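Extracellular protein containing a SCP domain (Bacillus anthracis, PDB 4IFA) is of unknown function but is an extracellular protein that joins a CAP-associated N-terminal region to an SCP domain of the cysteine-rich secretory protein family. Local coordinates at residues Asp124-Lys128 / Asn129-His133; Ser149-Glu152 / Val153-Pro157; Ala301-Gly304 / Trp305-Ser308. All blocks are in the same frame, centred on the assembly; numbering follows the deposited sequence.

Contact 1 of 3, residues Asp124-Lys128 / Asn129-His133; sequences DVYKK and NPLSH
Y126 and P130 meet through a CH-pi contact at the C-terminal end of helix 122-128. P130 CA sits over one face of the phenol ring, 3.8 Å from the ring centroid of Y126 and 15° off the ring normal. It is displaced from the middle toward the rim. The Y126 ring reaches this place because its CG is turned anti to the backbone N (chi1 -175°) and runs beside the carbonyl carbon, toward the chain that leaves the helix.

Apolar contacts extend the packing along the ring. P130 CB touches Y126 CE2 at 3.6 Å, near one edge of the ring. Near the opposite edge, and on the same side of the ring plane, L131 CD1 lies 3.7 Å from Y126 CD1. The L131 side chain slants across the ring. V125 faces elsewhere, onto L168 and F170 of strand 164-171.

One direct hydrogen bond closes the turn. N129 N donates to Y126 O at 2.9 Å, bent to 136° at the hydrogen, and the donor stands well above the carbonyl plane. P130 N has no hydrogen to give to the same oxygen.

Two waters bridge the polar atoms. The first donates to V125 O at 2.8 Å and to N129 O at 2.9 Å. The second lies in the plane of the Y126 ring, 2.7 Å from Y126 OH, and donates to L131 O. The K128 ammonium forms a salt bridge with E120.

This is a helix C-terminal turn followed by proline, with an aromatic residue of the last turn packed on the exit chain that leads to strand 134-139.

Contact 2 of 3, residues Ser149-Glu152 / Val153-Pro157; sequences SDTE and VMEQP
T151 and E155, one turn apart, run alongside each other. The methyl CG2 of T151 touches the carboxylate of E155, 3.5 Å from E155 OE2. The E155 side chain is stretched out, and its CB and CG pass the T151 carbonyl oxygen.

That carbonyl is well used. T151 O accepts from E155 N at 2.9 Å, nearly along the C=O axis, and takes a weak bond from M154 N. The main bond of M154 N is to D150 O, long at 3.3 Å. S149 O accepts from V153 N at 3.0 Å. E152 O takes Q156 N at 2.8 Å. P157 N lies close to the same oxygen but carries no hydrogen.

At the start of the helix S149 and E152 exchange one bond in each direction. E152 N donates to S149 OG at 3.1 Å. S149 N returns a nearly straight bond of 174° to E152 OE1, on the anti side of the carboxylate and 27° out of its plane. With chi1 at 66°, S149 OG lies within reach of the backbone N-H of E152. Two N-H groups thus find side-chain acceptors.

V153 O and Q156 O are taken by the hydroxyls of Y122 and Y194. The S149-E152 pair is a capping box, the classic N-terminal closure of an alpha-helix, here on the short helix 150-155.

Contact 3 of 3, residues Ala301-Gly304 / Trp305-Ser308; sequences ALQG and WLNS
Q303 O is gripped by two donors of N307. The side-chain amide gives the shorter bond, from N307 ND2 to Q303 O at 2.9 Å. It is fairly straight, 163° at the hydrogen, and the oxygen lies close to the N307 amide plane. The backbone N307 N reaches Q303 O at 3.3 Å from the opposite face of the carbonyl plane. It also makes a weak bond to G304 O. N307 is the first residue to leave helical angles, and its CG is anti to the carbonyl carbon (chi1 -77°), which brings the amide back beside the last turn. N307 ND2 also bonds F170 O, and N307 OD1 accepts a hydrogen bond from H172 ND1. The three polar links help fix the rotation of the amide.

Ordinary helix bonds precede this end. W305 N donates to A301 O at 3.0 Å, and L306 N donates to L302 O at 2.9 Å. A301 O also lies over one face of the W305 ring, 3.5 Å above its plane and toward the rim. L302 meets the same indole at its edge. L302 CD1 is in the ring plane, 3.9 Å from W305 CE3, and the two side chains cross at about a right angle. In one of its two conformers the Q303 amide lies beside L306 CD2.

Most of the side chains here are buried among several elements. W305 packs on strands 286-293 and 331-338, its NE1 bonds I291 O, and its ring meets that of H311. L302 and L306 face helix 210-234. L306 also touches V178 of strand 176-183, which places helix 298-306 of the SCP region against the sheet of the N-terminal region.

Overall arrangement
The three contacts follow one another along the chain. Contacts 1 and 2 lie in the CAP-associated N-terminal range, with centres 12 Å apart, and they touch. H133 packs against D150 and V153, with H133 ND1 3.5 Å from V153 CG2, and L131 CD1 is 3.7 Å from P157 CG. Contact 3 belongs to the cysteine-rich secretory protein range. Its centre is about 13 Å from that of contact 2, and E155 OE1 approaches N307 CB at 3.7 Å. Contacts 1 and 3 do not meet; their nearest atoms are about 13 Å apart. Helix 150-155 therefore stands between them and touches both, one of the places where the two regions join.

Contact 1 of 3, residues Asp124-Lys128 / Asn129-His133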
# COMPACT_ATOMS: atom_id res chain seq x y z
N ASP A 124 12.17 -17.71 -7.19
CA ASP A 124 13.32 -17.04 -7.83
C ASP A 124 13.82 -15.85 -7.03
O ASP A 124 15.04 -15.64 -6.94
CB ASP A 124 12.94 -16.59 -9.23
CG ASP A 124 12.61 -17.77 -10.14
OD1 ASP A 124 13.30 -18.82 -10.07
OD2 ASP A 124 11.67 -17.69 -10.94
N VAL A 125 12.92 -15.13 -6.38
CA VAL A 125 13.30 -14.02 -5.51
C VAL A 125 14.14 -14.56 -4.33
O VAL A 125 15.18 -14.02 -4.03
CB VAL A 125 12.07 -13.27 -5.00
CG1 VAL A 125 12.43 -12.28 -3.88
CG2 VAL A 125 11.35 -12.58 -6.16
N TYR A 126 13.69 -15.66 -3.72
CA TYR A 126 14.35 -16.21 -2.54
C TYR A 126 15.72 -16.68 -2.85
O TYR A 126 16.65 -16.35 -2.14
CB TYR A 126 13.54 -17.40 -1.98
CG TYR A 126 14.08 -17.95 -0.68
CD1 TYR A 126 13.49 -17.64 0.54
CD2 TYR A 126 15.16 -18.79 -0.67
CE1 TYR A 126 14.01 -18.16 1.73
CE2 TYR A 126 15.69 -19.30 0.50
CZ TYR A 126 15.11 -18.96 1.70
OH TYR A 126 15.67 -19.53 2.84
N LYS A 127 15.81 -17.44 -3.94
CA LYS A 127 17.04 -18.13 -4.30
C LYS A 127 18.20 -17.19 -4.44
O LYS A 127 19.34 -17.54 -4.09
CB LYS A 127 16.83 -18.85 -5.62
CG LYS A 127 17.83 -19.94 -5.89
CD LYS A 127 17.55 -20.58 -7.23
CE LYS A 127 16.20 -21.29 -7.27
NZ LYS A 127 15.99 -21.94 -8.58
N LYS A 128 17.95 -15.99 -4.96
CA LYS A 128 19.05 -15.07 -5.22
C LYS A 128 19.55 -14.41 -3.93
O LYS A 128 20.70 -13.95 -3.88
CB LYS A 128 18.71 -14.05 -6.37
CG LYS A 128 17.75 -12.96 -6.06
CD LYS A 128 17.36 -12.10 -7.29
CE LYS A 128 16.44 -12.83 -8.30
NZ LYS A 128 16.04 -12.11 -9.57
N ASN A 129 18.71 -14.39 -2.89
CA ASN A 129 19.09 -13.83 -1.59
C ASN A 129 18.13 -14.33 -0.52
O ASN A 129 17.13 -13.65 -0.19
CB ASN A 129 19.07 -12.30 -1.62
CG ASN A 129 19.89 -11.69 -0.49
OD1 ASN A 129 20.40 -12.40 0.38
ND2 ASN A 129 20.03 -10.37 -0.50
N PRO A 130 18.40 -15.53 0.03
CA PRO A 130 17.53 -16.13 1.05
C PRO A 130 17.01 -15.14 2.10
O PRO A 130 17.79 -14.39 2.69
CB PRO A 130 18.41 -17.22 1.66
CG PRO A 130 19.26 -17.67 0.50
CD PRO A 130 19.57 -16.40 -0.26
N LEU A 131 15.70 -15.22 2.33
CA LEU A 131 14.91 -14.34 3.18
C LEU A 131 14.91 -14.84 4.61
O LEU A 131 14.61 -16.00 4.84
CB LEU A 131 13.49 -14.35 2.64
CG LEU A 131 13.42 -14.00 1.16
CD1 LEU A 131 12.04 -14.27 0.58
CD2 LEU A 131 13.86 -12.56 0.98
N SER A 132 15.27 -13.97 5.55
CA SER A 132 15.40 -14.38 6.98
C SER A 132 14.12 -14.19 7.79
O SER A 132 13.32 -13.29 7.48
CB SER A 132 16.50 -13.55 7.63
OG SER A 132 16.71 -13.97 8.98
N HIS A 133 13.94 -14.99 8.84
CA HIS A 133 12.81 -14.89 9.76
C HIS A 133 13.12 -13.91 10.88
O HIS A 133 12.22 -13.59 11.66
CB HIS A 133 12.52 -16.23 10.42
CG HIS A 133 11.94 -17.25 9.50
ND1 HIS A 133 10.62 -17.65 9.57
CD2 HIS A 133 12.49 -17.94 8.48
CE1 HIS A 133 10.39 -18.55 8.63
NE2 HIS A 133 11.51 -18.74 7.95
O HOH W 1 15.63 -12.05 -2.09
O HOH W 2 14.83 -18.46 5.19

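Contact 2 of 3, residues Ser149-Glu152 / Val153-Pro157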
# COMPACT_ATOMS: atom_id res chain seq x y z
N SER A 149 6.68 -14.00 11.12
CA SER A 149 5.94 -15.26 11.13
C SER A 149 6.14 -15.99 9.80
O SER A 149 6.63 -15.40 8.82
CB SER A 149 4.44 -15.00 11.30
OG SER A 149 3.92 -14.32 10.16
N ASP A 150 5.73 -17.25 9.75
CA ASP A 150 5.85 -18.02 8.51
C ASP A 150 5.06 -17.34 7.40
O ASP A 150 5.51 -17.27 6.25
CB ASP A 150 5.35 -19.46 8.71
CG ASP A 150 6.30 -20.31 9.54
OD1 ASP A 150 7.42 -19.86 9.87
OD2 ASP A 150 5.93 -21.47 9.82
N THR A 151 3.89 -16.80 7.74
CA THR A 151 3.04 -16.08 6.77
C THR A 151 3.72 -14.83 6.23
O THR A 151 3.70 -14.58 5.02
CB THR A 151 1.69 -15.72 7.42
OG1 THR A 151 1.08 -16.94 7.88
CG2 THR A 151 0.75 -15.00 6.45
N GLU A 152 4.30 -14.05 7.12
CA GLU A 152 5.04 -12.85 6.74
C GLU A 152 6.24 -13.15 5.83
O GLU A 152 6.52 -12.41 4.88
CB GLU A 152 5.44 -12.06 8.00
CG GLU A 152 4.20 -11.41 8.66
CD GLU A 152 4.42 -10.93 10.08
OE1 GLU A 152 5.37 -11.38 10.75
OE2 GLU A 152 3.59 -10.11 10.55
N VAL A 153 6.95 -14.24 6.10
CA VAL A 153 8.07 -14.62 5.26
C VAL A 153 7.61 -14.93 3.80
O VAL A 153 8.36 -14.66 2.85
CB VAL A 153 8.87 -15.79 5.88
CG1 VAL A 153 9.85 -16.43 4.88
CG2 VAL A 153 9.60 -15.30 7.13
N MSE A 154 6.40 -15.47 3.64
CA MSE A 154 5.87 -15.79 2.31
C MSE A 154 5.10 -14.67 1.63
O MSE A 154 5.00 -14.67 0.39
CB MSE A 154 4.95 -17.00 2.36
CG MSE A 154 5.68 -18.30 2.69
SE MSE A 154 4.52 -19.86 2.71
CE MSE A 154 3.53 -19.49 4.34
N GLU A 155 4.54 -13.75 2.41
CA GLU A 155 3.77 -12.64 1.86
C GLU A 155 4.44 -11.28 1.80
O GLU A 155 4.07 -10.48 0.93
CB GLU A 155 2.42 -12.48 2.63
CG GLU A 155 1.57 -13.75 2.50
CD GLU A 155 0.22 -13.70 3.21
OE1 GLU A 155 -0.11 -12.68 3.84
OE2 GLU A 155 -0.47 -14.74 3.17
N GLN A 156 5.33 -10.99 2.74
CA GLN A 156 5.96 -9.67 2.84
C GLN A 156 7.30 -9.68 3.57
O GLN A 156 7.49 -8.95 4.55
CB GLN A 156 4.98 -8.67 3.49
CG GLN A 156 4.41 -9.19 4.82
CD GLN A 156 3.70 -8.13 5.63
OE1 GLN A 156 4.20 -7.02 5.79
NE2 GLN A 156 2.56 -8.50 6.22
N PRO A 157 8.23 -10.52 3.08
CA PRO A 157 9.55 -10.63 3.70
C PRO A 157 10.38 -9.33 3.54
O PRO A 157 10.05 -8.47 2.72
CB PRO A 157 10.20 -11.81 2.95
CG PRO A 157 9.55 -11.75 1.61
CD PRO A 157 8.12 -11.42 1.91

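Contact 3 of 3, residues Ala301-Gly304 / Trp305-Ser308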
# COMPACT_ATOMS: atom_id res chain seq x y z
N ALA A 301 -2.81 -2.45 4.32
CA ALA A 301 -4.17 -3.01 4.37
C ALA A 301 -4.55 -3.69 3.09
O ALA A 301 -5.10 -4.79 3.10
CB ALA A 301 -5.21 -1.92 4.68
N LEU A 302 -4.28 -3.05 1.96
CA LEU A 302 -4.65 -3.63 0.66
C LEU A 302 -3.91 -4.97 0.41
O LEU A 302 -4.48 -5.93 -0.16
CB LEU A 302 -4.38 -2.63 -0.47
CG LEU A 302 -4.68 -3.10 -1.87
CD1 LEU A 302 -6.15 -3.46 -2.01
CD2 LEU A 302 -4.32 -1.97 -2.83
N GLN A 303 -2.65 -5.07 0.83
CA GLN A 303 -1.90 -6.32 0.66
C GLN A 303 -2.48 -7.42 1.55
O GLN A 303 -2.42 -8.60 1.20
CB GLN A 303 -0.40 -6.11 0.87
CG GLN A 303 0.23 -5.38 -0.29
CD GLN A 303 0.10 -6.16 -1.58
OE1 GLN A 303 -0.45 -5.67 -2.59
NE2 GLN A 303 0.57 -7.39 -1.57
N GLY A 304 -3.05 -7.03 2.68
CA GLY A 304 -3.77 -7.99 3.54
C GLY A 304 -5.01 -8.49 2.82
O GLY A 304 -5.32 -9.70 2.81
N TRP A 305 -5.75 -7.59 2.17
CA TRP A 305 -6.95 -7.99 1.42
C TRP A 305 -6.62 -8.89 0.23
O TRP A 305 -7.29 -9.90 -0.04
CB TRP A 305 -7.76 -6.78 0.94
CG TRP A 305 -8.38 -6.00 2.05
CD1 TRP A 305 -8.93 -6.51 3.20
CD2 TRP A 305 -8.62 -4.57 2.09
NE1 TRP A 305 -9.46 -5.50 3.96
CE2 TRP A 305 -9.28 -4.31 3.32
CE3 TRP A 305 -8.30 -3.51 1.26
CZ2 TRP A 305 -9.63 -3.00 3.68
CZ3 TRP A 305 -8.62 -2.24 1.64
CH2 TRP A 305 -9.31 -2.00 2.82
N LEU A 306 -5.58 -8.55 -0.51
CA LEU A 306 -5.16 -9.36 -1.69
C LEU A 306 -4.85 -10.78 -1.29
O LEU A 306 -5.13 -11.74 -2.03
CB LEU A 306 -3.93 -8.74 -2.33
CG LEU A 306 -3.41 -9.35 -3.63
CD1 LEU A 306 -4.43 -9.15 -4.74
CD2 LEU A 306 -2.04 -8.77 -4.00
N ASN A 307 -4.28 -10.94 -0.09
CA ASN A 307 -3.87 -12.25 0.42
C ASN A 307 -4.90 -13.01 1.27
O ASN A 307 -4.57 -14.02 1.88
CB ASN A 307 -2.56 -12.10 1.18
CG ASN A 307 -1.39 -11.97 0.25
OD1 ASN A 307 -0.97 -12.98 -0.31
ND2 ASN A 307 -0.84 -10.75 0.10
N SER A 308 -6.15 -12.59 1.17
CA SER A 308 -7.27 -13.26 1.89
C SER A 308 -8.34 -13.63 0.87
O SER A 308 -8.84 -12.74 0.18
CB SER A 308 -7.83 -12.29 2.90
OG SER A 308 -9.08 -12.78 3.42